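Long-range contact in adenosyl-chloride synthase (Thermotoga maritima, PDB 2ZBV), which probably splits S-adenosyl-L-methionine, as do the SAM hydrolases and SAM-dependent halogenases of its family, and binds adenosine: residues G226-H231 with I240-G245. Numbering follows the deposited sequence.
Sequences GELLVH and IAVNLG. With ADN (adenosine), chain F.
With CG of L229 set between its backbone N and carbonyl carbon (chi1 64°), the leucine leans across to A241: L229 CD2 lies against the A241 carbonyl, 3.1 Å from A241 O, also touches A241 CB and passes on toward N243 N. H231 takes the same kind of turn (chi1 70°), bringing NE2 obliquely to the A241 methyl; its ring also meets F220 edge-to-face. The two strands pair antiparallel: L229 N donates to A241 O at 2.8 Å, and A241 N returns a straighter bond to L229 O (168° at the hydrogen). Beyond the strands the pairing continues, N243 N giving to E227 O and G226 N to N243 O at 2.7 Å. On the other face L228 CD2 presses tightly on V242 CG2 (3.5 Å) and also touches I240 CG2, against helix 247-251. Cutting L229 back to an alanine is likely to open a gap against the A241 carbonyl and methyl and the N243 backbone. At the open end of this beta hairpin, a type II turn from V242 to G245 binds adenosine through V242 O to N6 (3.0 Å) and L244 N to N1 (2.9 Å), in a subunit-interface site to which N182 and D7, D68 and T125 of the second subunit also contribute.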
loop_
_atom_site.group_PDB
_atom_site.type_symbol
_atom_site.label_atom_id
_atom_site.label_comp_id
_atom_site.label_asym_id
_atom_site.label_seq_id
_atom_site.Cartn_x
_atom_site.Cartn_y
_atom_site.Cartn_z
ATOM N N GLY A 226 -22.782 -5.618 16.369
ATOM C CA GLY A 226 -22.118 -5.367 17.636
ATOM C C GLY A 226 -21.906 -6.561 18.557
ATOM O O GLY A 226 -21.256 -6.426 19.589
ATOM N N GLU A 227 -22.445 -7.721 18.199
ATOM C CA GLU A 227 -22.290 -8.922 19.022
ATOM C C GLU A 227 -21.032 -9.729 18.685
ATOM O O GLU A 227 -20.569 -9.730 17.544
ATOM C CB GLU A 227 -23.512 -9.835 18.865
ATOM C CG GLU A 227 -24.816 -9.254 19.381
ATOM C CD GLU A 227 -24.730 -8.800 20.828
ATOM O OE1 GLU A 227 -24.177 -9.547 21.665
ATOM O OE2 GLU A 227 -25.227 -7.695 21.130
ATOM N N LEU A 228 -20.502 -10.425 19.690
ATOM C CA LEU A 228 -19.307 -11.261 19.542
ATOM C C LEU A 228 -19.619 -12.618 18.913
ATOM O O LEU A 228 -20.697 -13.174 19.114
ATOM C CB LEU A 228 -18.662 -11.513 20.909
ATOM C CG LEU A 228 -17.818 -10.413 21.554
ATOM C CD1 LEU A 228 -17.710 -10.680 23.055
ATOM C CD2 LEU A 228 -16.435 -10.369 20.900
ATOM N N LEU A 229 -18.663 -13.151 18.159
ATOM C CA LEU A 229 -18.831 -14.454 17.536
ATOM C C LEU A 229 -17.489 -15.152 17.403
ATOM O O LEU A 229 -16.438 -14.507 17.294
ATOM C CB LEU A 229 -19.460 -14.339 16.143
ATOM C CG LEU A 229 -18.652 -13.605 15.063
ATOM C CD1 LEU A 229 -18.855 -14.262 13.703
ATOM C CD2 LEU A 229 -19.070 -12.144 15.033
ATOM N N VAL A 230 -17.536 -16.478 17.421
ATOM C CA VAL A 230 -16.345 -17.296 17.259
ATOM C C VAL A 230 -16.553 -18.036 15.949
ATOM O O VAL A 230 -17.613 -18.619 15.717
ATOM C CB VAL A 230 -16.192 -18.309 18.419
ATOM C CG1 VAL A 230 -15.227 -19.409 18.030
ATOM C CG2 VAL A 230 -15.688 -17.590 19.669
ATOM N N HIS A 231 -15.554 -18.001 15.078
ATOM C CA HIS A 231 -15.691 -18.676 13.800
ATOM C C HIS A 231 -14.329 -19.062 13.239
ATOM O O HIS A 231 -13.285 -18.704 13.801
ATOM C CB HIS A 231 -16.411 -17.755 12.811
ATOM C CG HIS A 231 -15.589 -16.577 12.387
ATOM N ND1 HIS A 231 -15.166 -16.394 11.088
ATOM C CD2 HIS A 231 -15.078 -15.543 13.097
ATOM C CE1 HIS A 231 -14.432 -15.298 11.016
ATOM N NE2 HIS A 231 -14.362 -14.763 12.220
ATOM N N ILE A 240 -12.033 -14.604 16.705
ATOM C CA ILE A 240 -13.104 -13.969 17.460
ATOM C C ILE A 240 -13.369 -12.640 16.772
ATOM O O ILE A 240 -12.445 -11.863 16.536
ATOM C CB ILE A 240 -12.717 -13.700 18.938
ATOM C CG1 ILE A 240 -12.454 -15.018 19.666
ATOM C CG2 ILE A 240 -13.843 -12.950 19.650
ATOM C CD1 ILE A 240 -10.997 -15.395 19.714
ATOM N N ALA A 241 -14.629 -12.389 16.437
ATOM C CA ALA A 241 -14.993 -11.144 15.772
ATOM C C ALA A 241 -16.238 -10.528 16.391
ATOM O O ALA A 241 -16.971 -11.189 17.122
ATOM C CB ALA A 241 -15.239 -11.399 14.290
ATOM N N VAL A 242 -16.446 -9.248 16.113
ATOM C CA VAL A 242 -17.636 -8.537 16.570
ATOM C C VAL A 242 -18.291 -8.133 15.259
ATOM O O VAL A 242 -17.656 -7.492 14.415
ATOM C CB VAL A 242 -17.287 -7.260 17.386
ATOM C CG1 VAL A 242 -18.532 -6.409 17.597
ATOM C CG2 VAL A 242 -16.692 -7.651 18.740
ATOM N N ASN A 243 -19.544 -8.526 15.068
ATOM C CA ASN A 243 -20.240 -8.192 13.840
ATOM C C ASN A 243 -20.318 -6.684 13.642
ATOM O O ASN A 243 -20.933 -5.973 14.435
ATOM C CB ASN A 243 -21.642 -8.799 13.840
ATOM C CG ASN A 243 -22.401 -8.474 12.583
ATOM O OD1 ASN A 243 -21.806 -8.327 11.520
ATOM N ND2 ASN A 243 -23.721 -8.367 12.689
ATOM N N LEU A 244 -19.680 -6.204 12.580
ATOM C CA LEU A 244 -19.661 -4.778 12.268
ATOM C C LEU A 244 -19.003 -3.978 13.386
ATOM O O LEU A 244 -19.314 -2.803 13.593
ATOM C CB LEU A 244 -21.085 -4.269 12.009
ATOM C CG LEU A 244 -21.687 -4.704 10.661
ATOM C CD1 LEU A 244 -23.199 -4.465 10.628
ATOM C CD2 LEU A 244 -20.995 -3.941 9.545
ATOM N N GLY A 245 -18.081 -4.625 14.096
ATOM C CA GLY A 245 -17.370 -3.976 15.183
ATOM C C GLY A 245 -15.926 -4.443 15.268
ATOM O O GLY A 245 -15.450 -5.170 14.387
HETATM O "O5'" ADN F . -14.697 -11.225 3.222
HETATM C "C5'" ADN F . -14.166 -9.907 3.237
HETATM C "C4'" ADN F . -15.211 -8.973 3.833
HETATM O "O4'" ADN F . -15.518 -9.333 5.204
HETATM C "C3'" ADN F . -14.735 -7.506 3.874
HETATM O "O3'" ADN F . -15.135 -6.825 2.696
HETATM C "C2'" ADN F . -15.368 -6.947 5.179
HETATM O "O2'" ADN F . -16.268 -5.854 4.914
HETATM C "C1'" ADN F . -16.086 -8.144 5.818
HETATM N N9 ADN F . -15.843 -8.177 7.268
HETATM C C8 ADN F . -14.636 -8.405 7.884
HETATM N N7 ADN F . -14.774 -8.360 9.173
HETATM C C5 ADN F . -16.065 -8.102 9.478
HETATM C C6 ADN F . -16.802 -7.938 10.692
HETATM N N6 ADN F . -16.169 -8.039 11.911
HETATM N N1 ADN F . -18.126 -7.681 10.619
HETATM C C2 ADN F . -18.755 -7.580 9.441
HETATM N N3 ADN F . -18.101 -7.726 8.284
HETATM C C4 ADN F . -16.774 -7.985 8.259
#